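Local coordinates for protein anaphase-promoting complex subunit CUT9 (Schizosaccharomyces pombe, PDB 2XPI) that serves as a tetratricopeptide-repeat subunit of the anaphase-promoting complex/cyclosome, a ubiquitin ligase that controls progression through mitosis and G1, and homodimerises through its first seven repeats, at residues E225-D230 / Y234-Q239; D249-L254 / L277-T282; L256-S261 / S273-K278. All coordinates share one frame; numbering follows the deposited sequence.

Overall arrangement
All three contacts lie within TPR 4 to TPR 6 and touch one another; contact 1 joins two helices that follow each other in the chain. Contacts 1 and 3 are buried and rest on packing, without hydrogen bonds between their segments, and residues of both also meet the second subunit. Contact 2 is only partly buried, and a tryptophan N-H makes a weak hydrogen bond to a loop carbonyl. Helix 248-257 serves contacts 2 and 3, whose second segments overlap at L277 and K278. Contact 1 joins them through F237, which packs on K278 and L279. Paired alanines, flanked by a leucine and a phenylalanine, bring contact 1 close; contacts 2 and 3 rely on large side chains across wider backbone gaps.

Contact 1: residues E225-D230 / Y234-Q239; sequences EALMVD and YEAFDQ
A226 and A236 meet methyl to methyl where helix 216-229, at the end of TPR 4, turns back into helix 234-242, the start of TPR 5. This is packing between repeats in a tetratricopeptide superhelix, the last helix of one repeat on the first of the next. The two short segments run at 140° to each other, with their axes 8.7 Å apart at closest approach. Both alanine CB atoms point toward the opposing helix, and A226 CB lies 3.9 Å from A236 CB. With nothing beyond CB on either side, the backbones can draw together, and the CA atoms of these two residues are 6.6 Å apart.

L227 and F237 continue the apolar seam beside the alanines. The leucine's CD1 is anti to CA (chi2 -175°), which extends this branch across the gap. L227 CD1 ends 3.6 Å from F237 CD1 and 3.7 Å from F237 CB, touching the phenylalanine where its ring begins. The methyl approaches the ring at a slant, and the two side chains cross obliquely. With CG anti to the backbone N (chi1 -170°), the F237 ring stands beside its own carbonyl carbon, where CD1 and CB can both meet the L227 methyl. The ring stacks with Y275 and also packs on V255 of helix 248-257, so the leucine methyl enters a cluster shared with the next helices.

Other residues of helix 234-242 meet the second subunit: Y234 stacks with F105 of that chain, and E235 OE2 accepts a hydrogen bond from C102 N of that chain. This agrees with the role of TPRs 1-7 in homodimerization. A bound gold(I) cyanide ion lies about 8 Å from the side chain of A226. A looser touch completes the seam, L227 CG standing 4.5 Å from the methyl carbon CB of A236.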
ATOM      1  N   GLU A 225     -13.606   0.775  26.324  1.00 54.81           N
ATOM      2  CA  GLU A 225     -14.976   1.131  26.035  1.00 54.22           C
ATOM      3  C   GLU A 225     -15.507   0.435  24.797  1.00 52.45           C
ATOM      4  O   GLU A 225     -16.656  -0.022  24.794  1.00 56.07           O
ATOM      5  CB  GLU A 225     -15.153   2.631  25.914  1.00 56.75           C
ATOM      6  CG  GLU A 225     -16.249   3.071  26.830  1.00 63.84           C
ATOM      7  CD  GLU A 225     -16.972   4.290  26.356  1.00 69.19           C
ATOM      8  OE1 GLU A 225     -18.189   4.395  26.652  1.00 70.23           O
ATOM      9  OE2 GLU A 225     -16.322   5.138  25.700  1.00 71.40           O
ATOM     10  N   ALA A 226     -14.687   0.365  23.748  1.00 44.24           N
ATOM     11  CA  ALA A 226     -15.064  -0.366  22.550  1.00 38.89           C
ATOM     12  C   ALA A 226     -15.570  -1.757  22.922  1.00 42.13           C
ATOM     13  O   ALA A 226     -16.682  -2.147  22.543  1.00 44.76           O
ATOM     14  CB  ALA A 226     -13.882  -0.461  21.576  1.00 35.78           C
ATOM     15  N   LEU A 227     -14.762  -2.496  23.686  1.00 43.07           N
ATOM     16  CA  LEU A 227     -15.095  -3.867  24.055  1.00 41.86           C
ATOM     17  C   LEU A 227     -16.367  -3.959  24.895  1.00 45.53           C
ATOM     18  O   LEU A 227     -17.217  -4.810  24.644  1.00 50.97           O
ATOM     19  CB  LEU A 227     -13.917  -4.561  24.735  1.00 42.15           C
ATOM     20  CG  LEU A 227     -12.936  -5.328  23.836  1.00 44.86           C
ATOM     21  CD1 LEU A 227     -11.889  -6.065  24.638  1.00 46.13           C
ATOM     22  CD2 LEU A 227     -13.659  -6.331  22.929  1.00 46.27           C
ATOM     23  N   MET A 228     -16.527  -3.093  25.885  1.00 44.75           N
ATOM     24  CA  MET A 228     -17.761  -3.114  26.662  1.00 45.90           C
ATOM     25  C   MET A 228     -18.958  -2.850  25.758  1.00 50.00           C
ATOM     26  O   MET A 228     -20.004  -3.483  25.911  1.00 51.30           O
ATOM     27  CB  MET A 228     -17.728  -2.103  27.811  1.00 44.87           C
ATOM     28  CG  MET A 228     -16.598  -2.316  28.797  1.00 43.69           C
ATOM     29  SD  MET A 228     -16.657  -3.954  29.543  1.00 76.53           S
ATOM     30  CE  MET A 228     -18.167  -3.858  30.510  1.00 52.40           C
ATOM     31  N   VAL A 229     -18.801  -1.926  24.806  1.00 51.08           N
ATOM     32  CA  VAL A 229     -19.880  -1.586  23.874  1.00 51.62           C
ATOM     33  C   VAL A 229     -20.276  -2.753  22.955  1.00 53.26           C
ATOM     34  O   VAL A 229     -21.464  -2.993  22.720  1.00 55.10           O
ATOM     35  CB  VAL A 229     -19.532  -0.352  23.016  1.00 48.76           C
ATOM     36  CG1 VAL A 229     -20.596  -0.126  21.932  1.00 46.29           C
ATOM     37  CG2 VAL A 229     -19.380   0.875  23.891  1.00 48.12           C
ATOM     38  N   ASP A 230     -19.278  -3.465  22.432  1.00 51.43           N
ATOM     39  CA  ASP A 230     -19.522  -4.612  21.563  1.00 49.48           C
ATOM     40  C   ASP A 230     -18.346  -5.572  21.704  1.00 45.00           C
ATOM     41  O   ASP A 230     -17.226  -5.266  21.310  1.00 40.72           O
ATOM     42  CB  ASP A 230     -19.691  -4.170  20.098  1.00 50.71           C
ATOM     43  CG  ASP A 230     -20.183  -5.304  19.181  1.00 54.89           C
ATOM     44  OD1 ASP A 230     -19.647  -6.434  19.278  1.00 54.74           O
ATOM     45  OD2 ASP A 230     -21.108  -5.065  18.351  1.00 56.73           O
ATOM     46  N   TYR A 234     -12.638  -6.939  18.350  1.00 38.40           N
ATOM     47  CA  TYR A 234     -11.369  -7.561  18.610  1.00 38.19           C
ATOM     48  C   TYR A 234     -10.136  -6.712  18.210  1.00 38.61           C
ATOM     49  O   TYR A 234      -9.046  -6.993  18.691  1.00 41.90           O
ATOM     50  CB  TYR A 234     -11.367  -8.949  17.955  1.00 37.07           C
ATOM     51  CG  TYR A 234     -10.059  -9.685  17.987  1.00 36.52           C
ATOM     52  CD1 TYR A 234      -9.857 -10.744  18.857  1.00 37.15           C
ATOM     53  CD2 TYR A 234      -9.034  -9.340  17.117  1.00 35.83           C
ATOM     54  CE1 TYR A 234      -8.658 -11.431  18.873  1.00 39.51           C
ATOM     55  CE2 TYR A 234      -7.852 -10.013  17.114  1.00 38.02           C
ATOM     56  CZ  TYR A 234      -7.651 -11.052  17.994  1.00 42.13           C
ATOM     57  OH  TYR A 234      -6.430 -11.704  17.978  1.00 46.60           O
ATOM     58  N   GLU A 235     -10.277  -5.693  17.359  1.00 36.16           N
ATOM     59  CA  GLU A 235      -9.116  -4.848  17.044  1.00 38.08           C
ATOM     60  C   GLU A 235      -8.696  -4.127  18.312  1.00 40.25           C
ATOM     61  O   GLU A 235      -7.512  -3.872  18.506  1.00 41.44           O
ATOM     62  CB  GLU A 235      -9.370  -3.768  15.968  1.00 39.52           C
ATOM     63  CG  GLU A 235      -9.516  -4.217  14.529  1.00 44.70           C
ATOM     64  CD  GLU A 235      -8.255  -4.719  13.837  1.00 48.58           C
ATOM     65  OE1 GLU A 235      -7.190  -4.070  13.836  1.00 47.54           O
ATOM     66  OE2 GLU A 235      -8.363  -5.779  13.214  1.00 53.73           O
ATOM     67  N   ALA A 236      -9.679  -3.753  19.138  1.00 39.72           N
ATOM     68  CA  ALA A 236      -9.431  -3.129  20.436  1.00 39.96           C
ATOM     69  C   ALA A 236      -8.722  -4.082  21.416  1.00 41.73           C
ATOM     70  O   ALA A 236      -7.684  -3.746  21.973  1.00 44.23           O
ATOM     71  CB  ALA A 236     -10.731  -2.646  21.033  1.00 40.69           C
ATOM     72  N   PHE A 237      -9.307  -5.252  21.627  1.00 41.56           N
ATOM     73  CA  PHE A 237      -8.737  -6.324  22.437  1.00 44.48           C
ATOM     74  C   PHE A 237      -7.308  -6.596  22.012  1.00 46.11           C
ATOM     75  O   PHE A 237      -6.389  -6.670  22.832  1.00 48.61           O
ATOM     76  CB  PHE A 237      -9.569  -7.598  22.227  1.00 47.04           C
ATOM     77  CG  PHE A 237      -9.247  -8.701  23.172  1.00 50.66           C
ATOM     78  CD1 PHE A 237      -9.297  -8.496  24.544  1.00 53.80           C
ATOM     79  CD2 PHE A 237      -8.910  -9.956  22.699  1.00 52.19           C
ATOM     80  CE1 PHE A 237      -8.988  -9.525  25.432  1.00 54.46           C
ATOM     81  CE2 PHE A 237      -8.618 -10.989  23.576  1.00 54.27           C
ATOM     82  CZ  PHE A 237      -8.650 -10.772  24.944  1.00 54.56           C
ATOM     83  N   ASP A 238      -7.114  -6.749  20.713  1.00 44.81           N
ATOM     84  CA  ASP A 238      -5.787  -7.010  20.213  1.00 44.26           C
ATOM     85  C   ASP A 238      -4.832  -5.852  20.525  1.00 45.00           C
ATOM     86  O   ASP A 238      -3.663  -6.080  20.794  1.00 47.90           O
ATOM     87  CB  ASP A 238      -5.826  -7.317  18.721  1.00 44.58           C
ATOM     88  CG  ASP A 238      -4.444  -7.453  18.131  1.00 50.96           C
ATOM     89  OD1 ASP A 238      -4.087  -6.644  17.240  1.00 52.61           O
ATOM     90  OD2 ASP A 238      -3.696  -8.346  18.588  1.00 55.13           O
ATOM     91  N   GLN A 239      -5.316  -4.612  20.489  1.00 41.94           N
ATOM     92  CA  GLN A 239      -4.480  -3.488  20.887  1.00 42.82           C
ATOM     93  C   GLN A 239      -4.164  -3.533  22.384  1.00 45.52           C
ATOM     94  O   GLN A 239      -3.008  -3.462  22.771  1.00 47.50           O
ATOM     95  CB  GLN A 239      -5.108  -2.142  20.522  1.00 41.42           C
ATOM     96  CG  GLN A 239      -4.999  -1.754  19.049  1.00 41.86           C
ATOM     97  CD  GLN A 239      -3.593  -1.906  18.480  1.00 45.21           C
ATOM     98  OE1 GLN A 239      -2.661  -1.202  18.878  1.00 49.70           O
ATOM     99  NE2 GLN A 239      -3.439  -2.822  17.535  1.00 44.27           N
TER

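Contact 2: residues D249-L254 / L277-T282; sequences DEEWDL and LKLNKT
A tryptophan-leucine packing contact, W252 on L279, fixes helix 248-257 of TPR 5 against the loop that joins helices 268-276 and 285-296 of TPR 6 in this tetratricopeptide superhelix. With CG anti to its own carbonyl carbon (chi1 -81°), the indole reaches out from the helix across the loop. L279 meets it from one side: CD2 sits over a face of the six-membered ring of W252, 3.9 Å from the centroid and 11° off the normal, a CH-pi contact. Lower on the same leucine, L279 CB is 3.7 Å from W252 CE2, so the side chain runs over the fused part of the indole. E251 helps from the preceding position on the helix, its CB 4.2 Å from L279 CD1.

At the ring's edge the contact turns polar. W252 NE1 points in plane at N280 O, but the 3.4 Å hydrogen bond is weak and bent (143°). Around the indole, H284 stacks with it and L288 of helix 285-296 also touches it. With an alanine at W252, L279 CD2 would probably lose the ring face it covers, H284 its stacking partner and N280 O its weak donor, opening a gap between helix and loop.

The loop is braced from within as well. The N280 side chain makes an Asx turn, OD1 accepting from T282 N at 2.9 Å with the donor above the carbonyl plane. N280 OD1, which S283 N also reaches, takes a bond in its carbonyl plane, on a lone pair, from T282 OG1 at 3.0 Å.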
ATOM      1  N   ASP A 249      -4.365  -9.218  35.745  1.00 65.64           N
ATOM      2  CA  ASP A 249      -5.661  -9.145  36.420  1.00 63.98           C
ATOM      3  C   ASP A 249      -6.672  -8.325  35.633  1.00 60.36           C
ATOM      4  O   ASP A 249      -7.765  -8.802  35.356  1.00 61.99           O
ATOM      5  CB  ASP A 249      -5.518  -8.582  37.837  1.00 67.69           C
ATOM      6  CG  ASP A 249      -5.068  -9.634  38.847  1.00 72.28           C
ATOM      7  OD1 ASP A 249      -5.131 -10.846  38.513  1.00 72.59           O
ATOM      8  OD2 ASP A 249      -4.659  -9.245  39.975  1.00 73.64           O
ATOM      9  N   GLU A 250      -6.308  -7.097  35.276  1.00 57.13           N
ATOM     10  CA  GLU A 250      -7.172  -6.233  34.491  1.00 57.66           C
ATOM     11  C   GLU A 250      -7.746  -6.941  33.252  1.00 55.09           C
ATOM     12  O   GLU A 250      -8.910  -6.758  32.920  1.00 52.99           O
ATOM     13  CB  GLU A 250      -6.408  -4.995  34.033  1.00 62.01           C
ATOM     14  CG  GLU A 250      -6.045  -4.004  35.110  1.00 68.23           C
ATOM     15  CD  GLU A 250      -5.147  -2.897  34.571  1.00 72.92           C
ATOM     16  OE1 GLU A 250      -4.173  -3.213  33.850  1.00 73.39           O
ATOM     17  OE2 GLU A 250      -5.412  -1.710  34.860  1.00 75.93           O
ATOM     18  N   GLU A 251      -6.918  -7.736  32.574  1.00 54.37           N
ATOM     19  CA  GLU A 251      -7.320  -8.456  31.366  1.00 53.47           C
ATOM     20  C   GLU A 251      -8.403  -9.494  31.634  1.00 54.97           C
ATOM     21  O   GLU A 251      -9.367  -9.595  30.881  1.00 53.95           O
ATOM     22  CB  GLU A 251      -6.115  -9.116  30.693  1.00 54.82           C
ATOM     23  CG  GLU A 251      -5.326  -8.191  29.755  1.00 56.62           C
ATOM     24  CD  GLU A 251      -3.913  -8.719  29.428  1.00 59.74           C
ATOM     25  OE1 GLU A 251      -3.578  -9.848  29.878  1.00 59.55           O
ATOM     26  OE2 GLU A 251      -3.146  -7.998  28.728  1.00 60.33           O
ATOM     27  N   TRP A 252      -8.246 -10.265  32.705  1.00 56.17           N
ATOM     28  CA  TRP A 252      -9.266 -11.231  33.092  1.00 55.19           C
ATOM     29  C   TRP A 252     -10.554 -10.555  33.542  1.00 57.08           C
ATOM     30  O   TRP A 252     -11.642 -10.977  33.171  1.00 56.57           O
ATOM     31  CB  TRP A 252      -8.744 -12.184  34.166  1.00 55.55           C
ATOM     32  CG  TRP A 252      -7.933 -13.288  33.587  1.00 54.97           C
ATOM     33  CD1 TRP A 252      -6.571 -13.325  33.441  1.00 54.44           C
ATOM     34  CD2 TRP A 252      -8.430 -14.516  33.043  1.00 55.35           C
ATOM     35  NE1 TRP A 252      -6.192 -14.508  32.846  1.00 55.15           N
ATOM     36  CE2 TRP A 252      -7.317 -15.255  32.592  1.00 56.85           C
ATOM     37  CE3 TRP A 252      -9.709 -15.063  32.891  1.00 54.94           C
ATOM     38  CZ2 TRP A 252      -7.450 -16.516  32.004  1.00 57.19           C
ATOM     39  CZ3 TRP A 252      -9.835 -16.306  32.312  1.00 54.79           C
ATOM     40  CH2 TRP A 252      -8.714 -17.020  31.875  1.00 56.03           C
ATOM     41  N   ASP A 253     -10.443  -9.505  34.342  1.00 60.43           N
ATOM     42  CA  ASP A 253     -11.645  -8.797  34.763  1.00 64.55           C
ATOM     43  C   ASP A 253     -12.356  -8.171  33.563  1.00 61.74           C
ATOM     44  O   ASP A 253     -13.576  -8.006  33.564  1.00 63.62           O
ATOM     45  CB  ASP A 253     -11.320  -7.736  35.818  1.00 70.88           C
ATOM     46  CG  ASP A 253     -12.426  -6.688  35.964  1.00 76.50           C
ATOM     47  OD1 ASP A 253     -12.471  -5.752  35.125  1.00 77.51           O
ATOM     48  OD2 ASP A 253     -13.240  -6.792  36.917  1.00 79.06           O
ATOM     49  N   LEU A 254     -11.593  -7.814  32.538  1.00 56.59           N
ATOM     50  CA  LEU A 254     -12.196  -7.226  31.371  1.00 51.76           C
ATOM     51  C   LEU A 254     -13.039  -8.287  30.679  1.00 54.72           C
ATOM     52  O   LEU A 254     -14.238  -8.088  30.520  1.00 56.54           O
ATOM     53  CB  LEU A 254     -11.154  -6.640  30.426  1.00 46.94           C
ATOM     54  CG  LEU A 254     -11.684  -6.052  29.111  1.00 46.38           C
ATOM     55  CD1 LEU A 254     -12.669  -4.909  29.313  1.00 44.34           C
ATOM     56  CD2 LEU A 254     -10.541  -5.578  28.267  1.00 47.05           C
ATOM     57  N   LEU A 277      -8.369 -17.601  25.826  1.00 56.31           N
ATOM     58  CA  LEU A 277      -7.177 -18.240  25.266  1.00 56.74           C
ATOM     59  C   LEU A 277      -6.057 -17.243  24.999  1.00 57.55           C
ATOM     60  O   LEU A 277      -4.907 -17.645  24.832  1.00 59.32           O
ATOM     61  CB  LEU A 277      -7.486 -18.965  23.956  1.00 56.76           C
ATOM     62  CG  LEU A 277      -8.402 -20.182  23.919  1.00 60.10           C
ATOM     63  CD1 LEU A 277      -8.183 -20.881  22.594  1.00 61.43           C
ATOM     64  CD2 LEU A 277      -8.134 -21.137  25.080  1.00 62.52           C
ATOM     65  N   LYS A 278      -6.393 -15.955  24.923  1.00 56.08           N
ATOM     66  CA  LYS A 278      -5.399 -14.908  24.657  1.00 54.76           C
ATOM     67  C   LYS A 278      -4.657 -14.464  25.919  1.00 52.42           C
ATOM     68  O   LYS A 278      -3.691 -13.703  25.848  1.00 51.94           O
ATOM     69  CB  LYS A 278      -6.064 -13.686  24.018  1.00 55.83           C
ATOM     70  CG  LYS A 278      -6.594 -13.928  22.618  1.00 60.34           C
ATOM     71  CD  LYS A 278      -5.551 -14.688  21.817  1.00 65.90           C
ATOM     72  CE  LYS A 278      -5.865 -14.728  20.327  1.00 67.37           C
ATOM     73  NZ  LYS A 278      -4.667 -15.223  19.579  1.00 68.36           N
ATOM     74  N   LEU A 279      -5.112 -14.967  27.062  1.00 60.00           N
ATOM     75  CA  LEU A 279      -4.832 -14.363  28.354  1.00 56.48           C
ATOM     76  C   LEU A 279      -3.727 -15.034  29.148  1.00 60.68           C
ATOM     77  O   LEU A 279      -3.135 -16.014  28.708  1.00 63.13           O
ATOM     78  CB  LEU A 279      -6.101 -14.381  29.190  1.00 52.48           C
ATOM     79  CG  LEU A 279      -7.002 -13.151  29.148  1.00 48.46           C
ATOM     80  CD1 LEU A 279      -6.748 -12.280  27.930  1.00 43.62           C
ATOM     81  CD2 LEU A 279      -8.439 -13.614  29.238  1.00 49.94           C
ATOM     82  N   ASN A 280      -3.466 -14.490  30.335  1.00 62.92           N
ATOM     83  CA  ASN A 280      -2.476 -15.047  31.243  1.00 65.93           C
ATOM     84  C   ASN A 280      -2.780 -16.489  31.631  1.00 70.64           C
ATOM     85  O   ASN A 280      -3.783 -16.775  32.302  1.00 72.31           O
ATOM     86  CB  ASN A 280      -2.352 -14.209  32.512  1.00 66.42           C
ATOM     87  CG  ASN A 280      -1.188 -14.651  33.375  1.00 70.52           C
ATOM     88  OD1 ASN A 280      -1.303 -15.586  34.176  1.00 72.42           O
ATOM     89  ND2 ASN A 280      -0.044 -13.995  33.200  1.00 72.33           N
ATOM     90  N   LYS A 281      -1.877 -17.381  31.236  1.00 72.73           N
ATOM     91  CA  LYS A 281      -2.030 -18.814  31.448  1.00 75.79           C
ATOM     92  C   LYS A 281      -2.056 -19.258  32.914  1.00 80.88           C
ATOM     93  O   LYS A 281      -2.665 -20.283  33.226  1.00 83.96           O
ATOM     94  CB  LYS A 281      -0.916 -19.565  30.708  1.00 74.73           C
ATOM     95  CG  LYS A 281      -1.415 -20.627  29.758  1.00 73.26           C
ATOM     96  CD  LYS A 281      -2.399 -20.047  28.761  1.00 70.07           C
ATOM     97  CE  LYS A 281      -1.772 -18.918  27.969  1.00 66.41           C
ATOM     98  NZ  LYS A 281      -2.666 -18.445  26.883  1.00 64.84           N
ATOM     99  N   THR A 282      -1.407 -18.505  33.807  1.00 81.70           N
ATOM    100  CA  THR A 282      -1.157 -18.993  35.171  1.00 84.73           C
ATOM    101  C   THR A 282      -2.201 -18.619  36.232  1.00 85.77           C
ATOM    102  O   THR A 282      -2.503 -19.428  37.112  1.00 89.15           O
ATOM    103  CB  THR A 282       0.279 -18.619  35.689  1.00 87.13           C
ATOM    104  OG1 THR A 282       0.319 -17.252  36.137  1.00 85.78           O
ATOM    105  CG2 THR A 282       1.332 -18.846  34.605  1.00 85.75           C
TER

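Contact 3: residues L256-S261 / S273-K278; sequences LKLNYS and SLYMLK
The passage from TPR 5 to TPR 6 is held here by Y275 of helix 268-276, which meets L258 and Y260 just past the end of helix 248-257. L258 CD2 comes to the edge of the Y275 ring, near its plane, 4.1 Å from Y275 CD1, and the two side chains stand at about a right angle. Y260 approaches the same corner obliquely: its OH is 3.9 Å from Y275 CD1, and that carbon lies near the plane of the Y260 ring.

The phenol oxygens find their partners outside this pair: Y260 OH hydrogen-bonds V255 O, and Y275 OH hydrogen-bonds A231 O, so each tyrosine ties a piece of backbone into the junction. On the last turn of helix 248-257, L256 CD1 makes a marginal touch 4.4 Å from M276 SD. Where the chain starts its next helical turn, N259 OD1 caps it with a weak bond from S261 N.

Y275 also packs on W90 of the second subunit, so this corner of the repeat borders the dimer interface. The end of one repeat packing on the first helix of the next is the stacking of repeats that builds a tetratricopeptide superhelix.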
ATOM      1  N   LEU A 256     -14.148 -11.122  31.601  1.00 58.42           N
ATOM      2  CA  LEU A 256     -15.173 -11.704  32.454  1.00 59.16           C
ATOM      3  C   LEU A 256     -16.397 -10.804  32.563  1.00 59.71           C
ATOM      4  O   LEU A 256     -17.505 -11.295  32.746  1.00 62.89           O
ATOM      5  CB  LEU A 256     -14.615 -12.045  33.835  1.00 60.30           C
ATOM      6  CG  LEU A 256     -14.383 -13.544  34.099  1.00 62.50           C
ATOM      7  CD1 LEU A 256     -14.232 -14.333  32.798  1.00 62.76           C
ATOM      8  CD2 LEU A 256     -13.183 -13.776  35.012  1.00 61.31           C
ATOM      9  N   LYS A 257     -16.206  -9.496  32.419  1.00 56.82           N
ATOM     10  CA  LYS A 257     -17.300  -8.550  32.628  1.00 57.38           C
ATOM     11  C   LYS A 257     -17.932  -8.068  31.314  1.00 56.01           C
ATOM     12  O   LYS A 257     -18.953  -7.382  31.314  1.00 58.18           O
ATOM     13  CB  LYS A 257     -16.829  -7.371  33.489  1.00 58.34           C
ATOM     14  N   LEU A 258     -17.329  -8.449  30.195  1.00 51.85           N
ATOM     15  CA  LEU A 258     -17.863  -8.142  28.868  1.00 48.06           C
ATOM     16  C   LEU A 258     -19.312  -8.680  28.654  1.00 54.07           C
ATOM     17  O   LEU A 258     -19.731  -9.658  29.279  1.00 56.38           O
ATOM     18  CB  LEU A 258     -16.917  -8.719  27.822  1.00 44.73           C
ATOM     19  CG  LEU A 258     -16.117  -7.801  26.895  1.00 43.14           C
ATOM     20  CD1 LEU A 258     -15.457  -6.646  27.625  1.00 42.40           C
ATOM     21  CD2 LEU A 258     -15.086  -8.620  26.087  1.00 42.48           C
ATOM     22  N   ASN A 259     -20.067  -8.029  27.776  1.00 51.42           N
ATOM     23  CA  ASN A 259     -21.458  -8.381  27.508  1.00 52.32           C
ATOM     24  C   ASN A 259     -21.580  -9.185  26.204  1.00 51.05           C
ATOM     25  O   ASN A 259     -21.762  -8.632  25.113  1.00 50.04           O
ATOM     26  CB  ASN A 259     -22.284  -7.091  27.447  1.00 55.00           C
ATOM     27  CG  ASN A 259     -23.739  -7.310  26.998  1.00 57.73           C
ATOM     28  OD1 ASN A 259     -24.265  -8.431  26.992  1.00 57.67           O
ATOM     29  ND2 ASN A 259     -24.397  -6.211  26.631  1.00 57.46           N
ATOM     30  N   TYR A 260     -21.487 -10.500  26.324  1.00 50.05           N
ATOM     31  CA  TYR A 260     -21.357 -11.334  25.148  1.00 49.96           C
ATOM     32  C   TYR A 260     -22.623 -11.423  24.298  1.00 53.72           C
ATOM     33  O   TYR A 260     -22.591 -11.955  23.189  1.00 55.53           O
ATOM     34  CB  TYR A 260     -20.789 -12.707  25.521  1.00 48.66           C
ATOM     35  CG  TYR A 260     -19.338 -12.618  25.954  1.00 46.35           C
ATOM     36  CD1 TYR A 260     -18.330 -12.383  25.024  1.00 46.44           C
ATOM     37  CD2 TYR A 260     -18.980 -12.730  27.282  1.00 45.31           C
ATOM     38  CE1 TYR A 260     -17.010 -12.283  25.407  1.00 45.88           C
ATOM     39  CE2 TYR A 260     -17.669 -12.625  27.678  1.00 46.79           C
ATOM     40  CZ  TYR A 260     -16.689 -12.403  26.740  1.00 48.74           C
ATOM     41  OH  TYR A 260     -15.376 -12.302  27.143  1.00 52.01           O
ATOM     42  N   SER A 261     -23.725 -10.871  24.792  1.00 55.37           N
ATOM     43  CA  SER A 261     -24.962 -10.847  24.005  1.00 56.42           C
ATOM     44  C   SER A 261     -24.807  -9.972  22.761  1.00 54.73           C
ATOM     45  O   SER A 261     -25.577 -10.068  21.815  1.00 54.64           O
ATOM     46  CB  SER A 261     -26.147 -10.386  24.856  1.00 57.60           C
ATOM     47  OG  SER A 261     -26.388 -11.305  25.913  1.00 60.22           O
ATOM     48  N   SER A 273     -14.629 -18.016  25.662  1.00 47.52           N
ATOM     49  CA  SER A 273     -13.532 -18.994  25.722  1.00 45.45           C
ATOM     50  C   SER A 273     -12.416 -18.632  24.740  1.00 46.92           C
ATOM     51  O   SER A 273     -11.237 -18.794  25.039  1.00 48.59           O
ATOM     52  CB  SER A 273     -14.018 -20.428  25.441  1.00 44.60           C
ATOM     53  OG  SER A 273     -15.111 -20.826  26.267  1.00 44.14           O
ATOM     54  N   LEU A 274     -12.783 -18.162  23.553  1.00 47.45           N
ATOM     55  CA  LEU A 274     -11.787 -17.702  22.589  1.00 46.95           C
ATOM     56  C   LEU A 274     -10.927 -16.605  23.185  1.00 47.89           C
ATOM     57  O   LEU A 274      -9.711 -16.621  23.037  1.00 49.53           O
ATOM     58  CB  LEU A 274     -12.461 -17.172  21.320  1.00 45.32           C
ATOM     59  CG  LEU A 274     -12.469 -17.999  20.032  1.00 42.96           C
ATOM     60  CD1 LEU A 274     -12.501 -19.481  20.294  1.00 41.89           C
ATOM     61  CD2 LEU A 274     -13.643 -17.578  19.171  1.00 42.89           C
ATOM     62  N   TYR A 275     -11.557 -15.642  23.852  1.00 48.05           N
ATOM     63  CA  TYR A 275     -10.820 -14.519  24.437  1.00 48.44           C
ATOM     64  C   TYR A 275      -9.891 -14.971  25.564  1.00 49.11           C
ATOM     65  O   TYR A 275      -8.730 -14.589  25.620  1.00 49.68           O
ATOM     66  CB  TYR A 275     -11.791 -13.427  24.909  1.00 49.30           C
ATOM     67  CG  TYR A 275     -12.309 -12.582  23.766  1.00 48.17           C
ATOM     68  CD1 TYR A 275     -13.151 -11.502  23.985  1.00 46.03           C
ATOM     69  CD2 TYR A 275     -11.936 -12.870  22.461  1.00 48.69           C
ATOM     70  CE1 TYR A 275     -13.595 -10.728  22.937  1.00 45.34           C
ATOM     71  CE2 TYR A 275     -12.385 -12.119  21.416  1.00 48.32           C
ATOM     72  CZ  TYR A 275     -13.214 -11.047  21.653  1.00 47.87           C
ATOM     73  OH  TYR A 275     -13.645 -10.305  20.576  1.00 48.71           O
ATOM     74  N   MET A 276     -10.404 -15.809  26.452  1.00 50.52           N
ATOM     75  CA  MET A 276      -9.601 -16.343  27.534  1.00 53.06           C
ATOM     76  C   MET A 276      -8.329 -17.038  27.028  1.00 55.92           C
ATOM     77  O   MET A 276      -7.312 -17.043  27.711  1.00 57.98           O
ATOM     78  CB  MET A 276     -10.452 -17.249  28.433  1.00 54.18           C
ATOM     79  CG  MET A 276     -11.482 -16.456  29.262  1.00 55.71           C
ATOM     80  SD  MET A 276     -12.668 -17.465  30.187  1.00 65.01           S
ATOM     81  CE  MET A 276     -11.934 -19.032  29.822  1.00 38.89           C
ATOM     82  N   LEU A 277      -8.369 -17.601  25.826  1.00 56.31           N
ATOM     83  CA  LEU A 277      -7.177 -18.240  25.266  1.00 56.74           C
ATOM     84  C   LEU A 277      -6.057 -17.243  24.999  1.00 57.55           C
ATOM     85  O   LEU A 277      -4.907 -17.645  24.832  1.00 59.32           O
ATOM     86  CB  LEU A 277      -7.486 -18.965  23.956  1.00 56.76           C
ATOM     87  CG  LEU A 277      -8.402 -20.182  23.919  1.00 60.10           C
ATOM     88  CD1 LEU A 277      -8.183 -20.881  22.594  1.00 61.43           C
ATOM     89  CD2 LEU A 277      -8.134 -21.137  25.080  1.00 62.52           C
ATOM     90  N   LYS A 278      -6.393 -15.955  24.923  1.00 56.08           N
ATOM     91  CA  LYS A 278      -5.399 -14.908  24.657  1.00 54.76           C
ATOM     92  C   LYS A 278      -4.657 -14.464  25.919  1.00 52.42           C
ATOM     93  O   LYS A 278      -3.691 -13.703  25.848  1.00 51.94           O
ATOM     94  CB  LYS A 278      -6.064 -13.686  24.018  1.00 55.83           C
ATOM     95  CG  LYS A 278      -6.594 -13.928  22.618  1.00 60.34           C
ATOM     96  CD  LYS A 278      -5.551 -14.688  21.817  1.00 65.90           C
ATOM     97  CE  LYS A 278      -5.865 -14.728  20.327  1.00 67.37           C
ATOM     98  NZ  LYS A 278      -4.667 -15.223  19.579  1.00 68.36           N
TER